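Side-chain contacts in IclR transcriptional regulator (Thermotoga maritima, PDB 1MKM), which probably binds DNA as an IclR-family transcription factor, likely a repressor, through a winged helix-turn-helix domain, and carries a zinc site in its C-terminal domain: residues 12-17 and 51-56; 85-90 and 241-246; 131-136 and 140-145; 186-191 and 227-232. One frame throughout, in Å; residues are numbered along the deposited sequence.

From the N terminus, contact 1 comes first: it closes a short loop that holds the helix-turn-helix and ties the opening helix 6-19 to the first wing strand, 53-55. The chain then passes into the C-terminal domain. There contact 2 joins helix 79-93 to the last helix, 226-246, closing a long loop that encloses contacts 3 and 4. These two follow each other in series. Contact 3 folds strand 130-132 and its following turn onto helix 137-143; contact 4 sets edge strand 187-190 against helix 226-246, which contact 2 also uses. Contacts 3 and 4 touch through Lys140 and Val188, whereas contact 1 stands apart, its centre about 36 Å from that of contact 2.

Contact 1 of 4, residues 12-17 and 51-56; sequences EILDFI and GFVLRK
Leu14 turns CG away from its backbone N (chi1 175°), which carries its methyl fork across to Phe52 and Val53, while Ile17 keeps CG1 beside the backbone N and is extended at chi2, delivering CD1 to Val53. The two branches of Leu14 share the work on Phe52. CD1 rests 3.8 Å from Phe52 CB, and CD2 approaches the ring obliquely, 3.9 Å from Phe52 CD2. One turn further along the helix, Ile17 CD1 meets Val53 CG2 at 3.9 Å, the two side chains standing at about a right angle. That same CG2 of Val53 also has Leu14 CD1 at 4.4 Å, so a single valine methyl touches both helix residues, spaced three apart. This is the junction of a winged helix-turn-helix: helix 6-19 lies against the start of wing strand 53-55, which pairs antiparallel with strand 61-63, and Met44 of helix 37-50 packs on both Ile17 and Val53. No hydrogen bond crosses between the segments; all four touching side chains are apolar and buried. The chain reaches Phe52 through Gly51, which ends helix 37-50 in a Schellman motif. Its positive phi of 88° would press a beta carbon against the preceding carbonyl O, a geometry that calls for glycine. The Phe52 ring also meets the ring of Phe11 of the second subunit, their planes at about 45°, and the same Phe11 packs on Leu14.

Contact 2 of 4, residues 85-90 and 241-246; sequences HDHLVD and EEISRK
The His87 imidazole has Ile243 CG1 over one face, 4.2 Å above the plane and displaced toward the rim, and Glu242 OE2 in plane at its edge. Ring and carboxylate are turned 64° apart, and Glu242 OE2 stays 4.0 Å from His87 NE2. The nearest approach is instead made by the glutamate's methylene, Glu242 CG, 3.0 Å from His87 NE2, a tight and oblique contact. A bend at chi2 of Glu242 turns its carboxylate toward Arg245 and Lys246. At the root of the ring, His87 CB lies 4.3 Å from Ile243 CD1. In this GAF-like domain, helices 79-93 and 226-246 thus meet side by side on the antiparallel sheet, with Leu88 reaching strands 98-105 and 108-115 and Ile243 reaching Ile204 of strand 197-205. An alanine in place of His87 is likely to open a gap beside Glu242 CG and take away part of the cover of Ile243. Along the outer side of helix 226-246 runs a salt-bridge network: Arg245 NH2 binds Glu241 OE2 at 3.5 Å, and longer pairs join Glu242 to Arg245 and Lys246. Lys246 NZ comes within 4.7 Å of His87 NE2.

Contact 3 of 4, residues 131-136 and 140-145; sequences VDLYST and KSILAF
Lys140 N donates to Thr136 O at 2.8 Å, a nearly straight bond (168° at the hydrogen) that arrives nearly along the C=O axis. It is the opening i to i+4 bond of helix 137-143, with Thr136 at the N-cap position, and it starts the helix directly after the turn that follows strand 130-132 of this GAF-like domain. The Leu133 carbonyl also faces Lys140 N, but at too poor an angle to bond. The aliphatic part of Lys140 is packed hard against the turn: both its CG and its CD lie 2.9 Å from Tyr134 O. A bend at chi3 (-67°) wraps the chain round that oxygen before it runs on to its ammonium group. Lys140 NZ forms salt bridges with Glu192 OE2 and Glu177 OE2 and a hydrogen bond with Val188 O, tying this helix to edge strand 187-190. A methionine in place of Lys140 would probably leave Glu177 and Glu192 without their shared cation, and Val188 O without its donor. The nearest side-chain atoms of Lys140 and of Asp189, a zinc ligand of this protein, are about 5 Å apart, and a bound zinc ion sits about 3 Å from the nearest side-chain atom of Thr136. The rest of the contact is apolar and buried. Leu133 CD2 touches Ile142 CD1 at 4.0 Å, and Leu133 CB lies 4.1 Å from Leu143 CD1. That methyl, Leu143 CD1, also sits 3.4 Å from Leu133 O.

Contact 4 of 4, residues 186-191 and 227-232; sequences YAVDNE and EKIEEY
Next to the zinc site, Tyr186, just before the strand that carries the zinc ligand Asp189, and Val188 within it lean on Ile229 of the last helix. Ile229 serves both with separate branches: CG2 lies 4.3 Å from Tyr186 CE2, reaching the ring obliquely, and CD1 at the end of its extended chain is 4.4 Å from Val188 CG1. Tyr186 holds CG between its backbone N and carbonyl carbon (chi1 59°), which brings the ring to Ile229 and sends its hydroxyl on to Glu230. There Tyr186 OH stands 3.5 Å from Glu230 OE2. The two side chains cross at about a right angle, ring and carboxylate planes 57° apart; the glutamate starts out pointing away from the strand and is brought back by a bend at chi2 (-77°). Within this chain, strand 187-190 is the edge of the six-stranded antiparallel sheet of the GAF-like domain, paired on its inner side with strand 197-205, which carries the second zinc ligand, Cys199. Val188 and Asp189 point to opposite faces of this strand, so the valine meets helix 226-246 while the aspartate turns to the metal site. Asp189 OD1 is gripped by the backbone N atoms of Glu192 and Asn193, which fix the carboxylate's orientation. The strand then bends in an inverse gamma turn centred on Asn190, where Glu191 N bonds to Asp189 O at 2.7 Å. The Tyr186 ring also has a cation-pi partner in Arg184.

Contact 1 of 4, residues 12-17 and 51-56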
# COMPACT_ATOMS: atom_id res chain seq x y z
N GLU B 12 -26.79 -9.62 -15.10
CA GLU B 12 -25.68 -9.92 -15.98
C GLU B 12 -24.71 -8.75 -15.86
O GLU B 12 -23.49 -8.94 -15.82
CB GLU B 12 -26.16 -10.09 -17.42
CG GLU B 12 -26.62 -11.51 -17.73
CD GLU B 12 -27.34 -11.63 -19.07
OE1 GLU B 12 -26.80 -11.16 -20.09
OE2 GLU B 12 -28.45 -12.21 -19.08
N ILE B 13 -25.26 -7.55 -15.80
CA ILE B 13 -24.42 -6.36 -15.66
C ILE B 13 -23.70 -6.42 -14.31
O ILE B 13 -22.49 -6.22 -14.23
CB ILE B 13 -25.27 -5.08 -15.72
CG1 ILE B 13 -25.99 -5.02 -17.07
CG2 ILE B 13 -24.38 -3.86 -15.52
CD1 ILE B 13 -26.68 -3.72 -17.31
N LEU B 14 -24.45 -6.71 -13.25
CA LEU B 14 -23.89 -6.80 -11.91
C LEU B 14 -22.83 -7.90 -11.84
O LEU B 14 -21.72 -7.66 -11.37
CB LEU B 14 -24.99 -7.06 -10.88
CG LEU B 14 -24.59 -7.31 -9.42
CD1 LEU B 14 -23.92 -6.08 -8.83
CD2 LEU B 14 -25.84 -7.66 -8.59
N ASP B 15 -23.17 -9.10 -12.32
CA ASP B 15 -22.21 -10.20 -12.29
C ASP B 15 -20.91 -9.78 -12.93
O ASP B 15 -19.83 -10.20 -12.51
CB ASP B 15 -22.76 -11.44 -13.00
CG ASP B 15 -21.75 -12.58 -13.05
OD1 ASP B 15 -20.90 -12.61 -13.97
OD2 ASP B 15 -21.79 -13.46 -12.16
N PHE B 16 -21.02 -8.93 -13.95
CA PHE B 16 -19.87 -8.43 -14.69
C PHE B 16 -19.00 -7.45 -13.90
O PHE B 16 -17.77 -7.52 -13.97
CB PHE B 16 -20.32 -7.77 -15.99
CG PHE B 16 -19.24 -6.97 -16.67
CD1 PHE B 16 -18.13 -7.61 -17.22
CD2 PHE B 16 -19.32 -5.58 -16.74
CE1 PHE B 16 -17.11 -6.88 -17.83
CE2 PHE B 16 -18.32 -4.83 -17.34
CZ PHE B 16 -17.20 -5.49 -17.89
N ILE B 17 -19.61 -6.54 -13.17
CA ILE B 17 -18.84 -5.56 -12.42
C ILE B 17 -18.09 -6.25 -11.28
O ILE B 17 -16.98 -5.84 -10.93
CB ILE B 17 -19.75 -4.43 -11.87
CG1 ILE B 17 -20.48 -3.76 -13.05
CG2 ILE B 17 -18.93 -3.41 -11.10
CD1 ILE B 17 -21.45 -2.70 -12.64
N GLY B 51 -26.62 -0.12 -3.20
CA GLY B 51 -25.31 -0.39 -2.64
C GLY B 51 -24.51 -1.53 -3.26
O GLY B 51 -23.47 -1.90 -2.72
N PHE B 52 -24.99 -2.08 -4.37
CA PHE B 52 -24.30 -3.17 -5.05
C PHE B 52 -23.08 -2.65 -5.78
O PHE B 52 -22.14 -3.38 -6.06
CB PHE B 52 -25.23 -3.86 -6.05
CG PHE B 52 -26.28 -4.69 -5.38
CD1 PHE B 52 -27.50 -4.13 -4.99
CD2 PHE B 52 -26.03 -6.02 -5.05
CE1 PHE B 52 -28.44 -4.88 -4.27
CE2 PHE B 52 -26.96 -6.76 -4.34
CZ PHE B 52 -28.17 -6.19 -3.95
N VAL B 53 -23.12 -1.36 -6.08
CA VAL B 53 -22.04 -0.72 -6.79
C VAL B 53 -21.69 0.61 -6.13
O VAL B 53 -22.53 1.23 -5.47
CB VAL B 53 -22.42 -0.52 -8.26
CG1 VAL B 53 -21.41 0.34 -8.94
CG2 VAL B 53 -22.51 -1.87 -8.94
N LEU B 54 -20.45 1.04 -6.31
CA LEU B 54 -19.98 2.30 -5.74
C LEU B 54 -19.57 3.20 -6.89
O LEU B 54 -18.87 2.76 -7.81
CB LEU B 54 -18.79 2.07 -4.82
CG LEU B 54 -18.39 3.24 -3.91
CD1 LEU B 54 -19.60 3.66 -3.08
CD2 LEU B 54 -17.22 2.83 -3.00
N ARG B 55 -20.00 4.45 -6.87
CA ARG B 55 -19.59 5.31 -7.96
C ARG B 55 -18.47 6.23 -7.52
O ARG B 55 -18.57 6.90 -6.48
CB ARG B 55 -20.76 6.12 -8.54
CG ARG B 55 -20.40 6.64 -9.92
CD ARG B 55 -21.53 7.34 -10.65
NE ARG B 55 -21.17 7.58 -12.05
CZ ARG B 55 -21.98 8.15 -12.94
NH1 ARG B 55 -23.20 8.55 -12.59
NH2 ARG B 55 -21.57 8.30 -14.20
N LYS B 56 -17.40 6.24 -8.31
CA LYS B 56 -16.21 7.05 -8.06
C LYS B 56 -16.40 8.52 -8.39
O LYS B 56 -17.32 8.91 -9.11
CB LYS B 56 -15.04 6.52 -8.89
CG LYS B 56 -14.63 5.08 -8.63
CD LYS B 56 -13.44 4.70 -9.51
CE LYS B 56 -12.90 3.32 -9.16
NZ LYS B 56 -11.58 3.04 -9.81

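Contact 2 of 4, residues 85-90 and 241-246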
# COMPACT_ATOMS: atom_id res chain seq x y z
N HIS B 85 -14.81 -22.04 13.29
CA HIS B 85 -13.80 -21.06 12.92
C HIS B 85 -12.48 -21.01 13.69
O HIS B 85 -11.42 -20.99 13.07
CB HIS B 85 -14.35 -19.64 12.87
CG HIS B 85 -13.37 -18.67 12.29
ND1 HIS B 85 -12.98 -18.73 10.97
CD2 HIS B 85 -12.62 -17.70 12.86
CE1 HIS B 85 -12.03 -17.84 10.75
NE2 HIS B 85 -11.79 -17.20 11.89
N ASP B 86 -12.52 -20.98 15.02
CA ASP B 86 -11.28 -20.90 15.78
C ASP B 86 -10.46 -22.18 15.76
O ASP B 86 -9.22 -22.14 15.71
CB ASP B 86 -11.54 -20.46 17.22
CG ASP B 86 -11.97 -19.01 17.30
OD1 ASP B 86 -11.48 -18.21 16.48
OD2 ASP B 86 -12.80 -18.66 18.16
N HIS B 87 -11.13 -23.32 15.79
CA HIS B 87 -10.42 -24.58 15.73
C HIS B 87 -9.69 -24.62 14.40
O HIS B 87 -8.62 -25.21 14.29
CB HIS B 87 -11.39 -25.74 15.84
CG HIS B 87 -12.03 -25.85 17.19
ND1 HIS B 87 -12.80 -24.84 17.72
CD2 HIS B 87 -11.99 -26.83 18.12
CE1 HIS B 87 -13.21 -25.20 18.92
NE2 HIS B 87 -12.74 -26.40 19.19
N LEU B 88 -10.26 -23.96 13.40
CA LEU B 88 -9.64 -23.92 12.08
C LEU B 88 -8.39 -23.05 12.14
O LEU B 88 -7.34 -23.44 11.65
CB LEU B 88 -10.63 -23.37 11.05
CG LEU B 88 -11.96 -24.13 10.92
CD1 LEU B 88 -12.87 -23.39 9.94
CD2 LEU B 88 -11.72 -25.57 10.45
N VAL B 89 -8.52 -21.88 12.75
CA VAL B 89 -7.38 -20.98 12.88
C VAL B 89 -6.28 -21.70 13.66
O VAL B 89 -5.09 -21.57 13.35
CB VAL B 89 -7.77 -19.66 13.61
CG1 VAL B 89 -6.57 -18.74 13.70
CG2 VAL B 89 -8.90 -18.96 12.85
N ASP B 90 -6.68 -22.49 14.66
CA ASP B 90 -5.70 -23.21 15.44
C ASP B 90 -5.02 -24.30 14.59
O ASP B 90 -3.79 -24.45 14.64
CB ASP B 90 -6.36 -23.81 16.69
CG ASP B 90 -5.35 -24.46 17.66
OD1 ASP B 90 -4.21 -23.95 17.81
OD2 ASP B 90 -5.72 -25.47 18.28
N GLU B 241 -13.75 -34.02 16.36
CA GLU B 241 -14.46 -34.52 17.54
C GLU B 241 -15.02 -33.37 18.38
O GLU B 241 -16.18 -33.41 18.79
CB GLU B 241 -13.52 -35.39 18.38
CG GLU B 241 -14.07 -35.72 19.75
CD GLU B 241 -13.24 -36.75 20.48
OE1 GLU B 241 -11.99 -36.61 20.47
OE2 GLU B 241 -13.83 -37.69 21.06
N GLU B 242 -14.20 -32.36 18.64
CA GLU B 242 -14.64 -31.22 19.45
C GLU B 242 -15.80 -30.47 18.81
O GLU B 242 -16.77 -30.13 19.50
CB GLU B 242 -13.48 -30.25 19.67
CG GLU B 242 -13.91 -28.90 20.25
CD GLU B 242 -14.41 -29.01 21.67
OE1 GLU B 242 -15.23 -29.90 21.95
OE2 GLU B 242 -13.98 -28.19 22.51
N ILE B 243 -15.69 -30.21 17.51
CA ILE B 243 -16.72 -29.50 16.75
C ILE B 243 -17.98 -30.34 16.69
O ILE B 243 -19.08 -29.85 17.01
CB ILE B 243 -16.27 -29.23 15.29
CG1 ILE B 243 -15.02 -28.35 15.27
CG2 ILE B 243 -17.40 -28.55 14.53
CD1 ILE B 243 -14.28 -28.35 13.95
N SER B 244 -17.83 -31.59 16.27
CA SER B 244 -18.96 -32.50 16.16
C SER B 244 -19.79 -32.46 17.44
O SER B 244 -21.02 -32.42 17.40
CB SER B 244 -18.46 -33.91 15.91
OG SER B 244 -17.57 -33.91 14.82
N ARG B 245 -19.10 -32.46 18.58
CA ARG B 245 -19.77 -32.41 19.87
C ARG B 245 -20.79 -31.28 19.89
O ARG B 245 -21.97 -31.51 20.14
CB ARG B 245 -18.74 -32.21 20.99
CG ARG B 245 -17.90 -33.44 21.27
CD ARG B 245 -16.81 -33.15 22.27
NE ARG B 245 -16.12 -34.36 22.68
CZ ARG B 245 -15.03 -34.38 23.44
NH1 ARG B 245 -14.50 -33.24 23.86
NH2 ARG B 245 -14.48 -35.54 23.79
N LYS B 246 -20.32 -30.06 19.63
CA LYS B 246 -21.20 -28.89 19.60
C LYS B 246 -22.44 -29.14 18.74
O LYS B 246 -23.53 -28.63 19.05
CB LYS B 246 -20.43 -27.67 19.08
CG LYS B 246 -19.75 -26.83 20.15
CD LYS B 246 -18.91 -27.68 21.09
CE LYS B 246 -18.08 -26.84 22.03
NZ LYS B 246 -16.98 -26.15 21.30

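Contact 3 of 4, residues 131-136 and 140-145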
# COMPACT_ATOMS: atom_id res chain seq x y z
N VAL B 131 -17.88 -27.95 -4.14
CA VAL B 131 -16.88 -29.01 -4.27
C VAL B 131 -17.44 -30.40 -4.49
O VAL B 131 -18.41 -30.81 -3.83
CB VAL B 131 -15.93 -29.08 -3.05
CG1 VAL B 131 -15.16 -27.80 -2.92
CG2 VAL B 131 -16.70 -29.35 -1.81
N ASP B 132 -16.80 -31.10 -5.42
CA ASP B 132 -17.17 -32.46 -5.76
C ASP B 132 -16.87 -33.29 -4.53
O ASP B 132 -15.75 -33.26 -4.02
CB ASP B 132 -16.33 -32.95 -6.94
CG ASP B 132 -16.50 -32.10 -8.16
OD1 ASP B 132 -17.66 -31.89 -8.59
OD2 ASP B 132 -15.48 -31.63 -8.71
N LEU B 133 -17.88 -34.02 -4.04
CA LEU B 133 -17.72 -34.84 -2.85
C LEU B 133 -16.93 -36.13 -3.07
O LEU B 133 -16.77 -36.92 -2.14
CB LEU B 133 -19.08 -35.19 -2.26
CG LEU B 133 -19.80 -34.13 -1.41
CD1 LEU B 133 -21.17 -34.63 -0.99
CD2 LEU B 133 -18.96 -33.82 -0.17
N TYR B 134 -16.41 -36.34 -4.27
CA TYR B 134 -15.67 -37.56 -4.53
C TYR B 134 -14.19 -37.37 -4.79
O TYR B 134 -13.38 -38.20 -4.35
CB TYR B 134 -16.29 -38.33 -5.70
CG TYR B 134 -16.18 -37.62 -7.03
CD1 TYR B 134 -17.10 -36.63 -7.41
CD2 TYR B 134 -15.15 -37.93 -7.92
CE1 TYR B 134 -16.99 -35.98 -8.63
CE2 TYR B 134 -15.03 -37.28 -9.13
CZ TYR B 134 -15.95 -36.30 -9.49
OH TYR B 134 -15.80 -35.65 -10.69
N SER B 135 -13.81 -36.31 -5.50
CA SER B 135 -12.40 -36.07 -5.81
C SER B 135 -11.68 -35.27 -4.73
O SER B 135 -10.50 -34.95 -4.88
CB SER B 135 -12.25 -35.35 -7.15
OG SER B 135 -12.79 -34.04 -7.10
N THR B 136 -12.38 -34.96 -3.65
CA THR B 136 -11.79 -34.19 -2.56
C THR B 136 -11.81 -34.97 -1.24
O THR B 136 -12.72 -35.78 -1.00
CB THR B 136 -12.54 -32.84 -2.42
OG1 THR B 136 -11.78 -31.96 -1.57
CG2 THR B 136 -13.91 -33.05 -1.82
N LYS B 140 -14.91 -37.08 0.27
CA LYS B 140 -15.04 -38.52 0.48
C LYS B 140 -15.20 -38.78 1.96
O LYS B 140 -15.92 -39.67 2.38
CB LYS B 140 -13.80 -39.24 -0.06
CG LYS B 140 -13.63 -39.07 -1.56
CD LYS B 140 -12.37 -39.73 -2.08
CE LYS B 140 -11.12 -39.05 -1.55
NZ LYS B 140 -9.89 -39.59 -2.20
N SER B 141 -14.51 -37.98 2.78
CA SER B 141 -14.61 -38.12 4.22
C SER B 141 -16.10 -38.03 4.60
O SER B 141 -16.54 -38.63 5.58
CB SER B 141 -13.81 -36.99 4.89
OG SER B 141 -13.62 -37.21 6.28
N ILE B 142 -16.87 -37.27 3.82
CA ILE B 142 -18.30 -37.12 4.09
C ILE B 142 -19.08 -38.27 3.46
O ILE B 142 -20.07 -38.74 4.03
CB ILE B 142 -18.85 -35.78 3.53
CG1 ILE B 142 -18.29 -34.61 4.35
CG2 ILE B 142 -20.38 -35.77 3.58
CD1 ILE B 142 -18.64 -33.24 3.79
N LEU B 143 -18.63 -38.71 2.29
CA LEU B 143 -19.27 -39.82 1.59
C LEU B 143 -18.94 -41.16 2.25
O LEU B 143 -19.35 -42.21 1.76
CB LEU B 143 -18.80 -39.87 0.13
CG LEU B 143 -19.69 -39.16 -0.88
CD1 LEU B 143 -19.12 -39.32 -2.30
CD2 LEU B 143 -21.09 -39.75 -0.80
N ALA B 144 -18.20 -41.10 3.35
CA ALA B 144 -17.81 -42.31 4.06
C ALA B 144 -18.63 -42.48 5.32
O ALA B 144 -18.29 -43.28 6.19
CB ALA B 144 -16.33 -42.26 4.42
N PHE B 145 -19.72 -41.72 5.42
CA PHE B 145 -20.59 -41.81 6.59
C PHE B 145 -22.04 -41.51 6.27
O PHE B 145 -22.89 -41.52 7.16
CB PHE B 145 -20.10 -40.88 7.70
CG PHE B 145 -18.86 -41.37 8.40
CD1 PHE B 145 -17.60 -41.16 7.85
CD2 PHE B 145 -18.96 -42.09 9.60
CE1 PHE B 145 -16.46 -41.66 8.47
CE2 PHE B 145 -17.83 -42.59 10.23
CZ PHE B 145 -16.57 -42.37 9.66

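Contact 4 of 4, residues 186-191 and 227-232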
# COMPACT_ATOMS: atom_id res chain seq x y z
N TYR B 186 -10.54 -41.15 8.28
CA TYR B 186 -10.28 -39.93 7.52
C TYR B 186 -9.94 -40.28 6.07
O TYR B 186 -9.79 -41.45 5.73
CB TYR B 186 -9.11 -39.15 8.13
CG TYR B 186 -7.81 -39.92 8.18
CD1 TYR B 186 -7.47 -40.68 9.31
CD2 TYR B 186 -6.92 -39.91 7.10
CE1 TYR B 186 -6.28 -41.41 9.36
CE2 TYR B 186 -5.74 -40.63 7.14
CZ TYR B 186 -5.42 -41.38 8.27
OH TYR B 186 -4.25 -42.09 8.32
N ALA B 187 -9.82 -39.26 5.22
CA ALA B 187 -9.50 -39.48 3.82
C ALA B 187 -8.23 -38.79 3.39
O ALA B 187 -7.65 -38.00 4.14
CB ALA B 187 -10.64 -39.02 2.95
N VAL B 188 -7.80 -39.09 2.17
CA VAL B 188 -6.60 -38.50 1.60
C VAL B 188 -6.83 -38.26 0.12
O VAL B 188 -7.35 -39.12 -0.58
CB VAL B 188 -5.38 -39.42 1.76
CG1 VAL B 188 -4.19 -38.85 1.02
CG2 VAL B 188 -5.05 -39.62 3.24
N ASP B 189 -6.45 -37.07 -0.36
CA ASP B 189 -6.60 -36.73 -1.77
C ASP B 189 -5.24 -36.72 -2.44
O ASP B 189 -4.57 -35.70 -2.49
CB ASP B 189 -7.27 -35.37 -1.94
CG ASP B 189 -7.09 -34.81 -3.35
OD1 ASP B 189 -6.96 -35.63 -4.27
OD2 ASP B 189 -7.10 -33.58 -3.55
N ASN B 190 -4.83 -37.87 -2.96
CA ASN B 190 -3.56 -37.95 -3.65
C ASN B 190 -3.73 -37.35 -5.03
O ASN B 190 -3.86 -38.08 -6.01
CB ASN B 190 -3.09 -39.40 -3.75
CG ASN B 190 -1.70 -39.52 -4.35
OD1 ASN B 190 -0.72 -39.02 -3.80
ND2 ASN B 190 -1.60 -40.19 -5.50
N GLU B 191 -3.75 -36.02 -5.09
CA GLU B 191 -3.90 -35.30 -6.35
C GLU B 191 -5.10 -35.76 -7.16
O GLU B 191 -5.09 -35.72 -8.39
CB GLU B 191 -2.61 -35.42 -7.17
CG GLU B 191 -1.78 -34.14 -7.18
CD GLU B 191 -0.29 -34.39 -7.37
OE1 GLU B 191 0.30 -35.08 -6.51
OE2 GLU B 191 0.28 -33.91 -8.38
N GLU B 227 4.24 -39.65 7.67
CA GLU B 227 4.19 -39.04 9.00
C GLU B 227 3.44 -37.72 8.99
O GLU B 227 2.69 -37.43 9.92
CB GLU B 227 5.61 -38.80 9.54
CG GLU B 227 6.61 -38.39 8.48
CD GLU B 227 7.20 -39.59 7.76
OE1 GLU B 227 7.99 -40.33 8.39
OE2 GLU B 227 6.87 -39.80 6.57
N LYS B 228 3.64 -36.91 7.96
CA LYS B 228 2.94 -35.64 7.91
C LYS B 228 1.46 -35.98 7.93
O LYS B 228 0.72 -35.52 8.80
CB LYS B 228 3.31 -34.87 6.64
CG LYS B 228 3.51 -33.37 6.85
CD LYS B 228 4.55 -33.09 7.93
CE LYS B 228 4.88 -31.61 8.01
NZ LYS B 228 5.92 -31.30 9.04
N ILE B 229 1.03 -36.82 6.99
CA ILE B 229 -0.36 -37.24 6.93
C ILE B 229 -0.88 -37.61 8.31
O ILE B 229 -1.90 -37.09 8.75
CB ILE B 229 -0.54 -38.45 5.99
CG1 ILE B 229 -0.51 -37.98 4.54
CG2 ILE B 229 -1.82 -39.19 6.33
CD1 ILE B 229 -0.60 -39.08 3.51
N GLU B 230 -0.17 -38.52 8.98
CA GLU B 230 -0.54 -38.96 10.32
C GLU B 230 -0.71 -37.78 11.27
O GLU B 230 -1.62 -37.77 12.11
CB GLU B 230 0.54 -39.90 10.88
CG GLU B 230 0.37 -41.37 10.49
CD GLU B 230 -0.73 -42.07 11.27
OE1 GLU B 230 -0.58 -42.21 12.51
OE2 GLU B 230 -1.74 -42.49 10.66
N GLU B 231 0.15 -36.79 11.11
CA GLU B 231 0.13 -35.59 11.94
C GLU B 231 -1.08 -34.71 11.64
O GLU B 231 -1.75 -34.21 12.55
CB GLU B 231 1.41 -34.79 11.73
CG GLU B 231 1.51 -33.55 12.58
CD GLU B 231 2.93 -33.04 12.66
OE1 GLU B 231 3.52 -32.75 11.60
OE2 GLU B 231 3.45 -32.94 13.79
N TYR B 232 -1.35 -34.51 10.35
CA TYR B 232 -2.47 -33.68 9.94
C TYR B 232 -3.79 -34.33 10.36
O TYR B 232 -4.60 -33.72 11.06
CB TYR B 232 -2.43 -33.45 8.41
CG TYR B 232 -1.21 -32.69 7.92
CD1 TYR B 232 -0.48 -31.85 8.76
CD2 TYR B 232 -0.81 -32.77 6.57
CE1 TYR B 232 0.60 -31.09 8.29
CE2 TYR B 232 0.28 -32.01 6.08
CZ TYR B 232 0.98 -31.17 6.95
OH TYR B 232 2.02 -30.38 6.48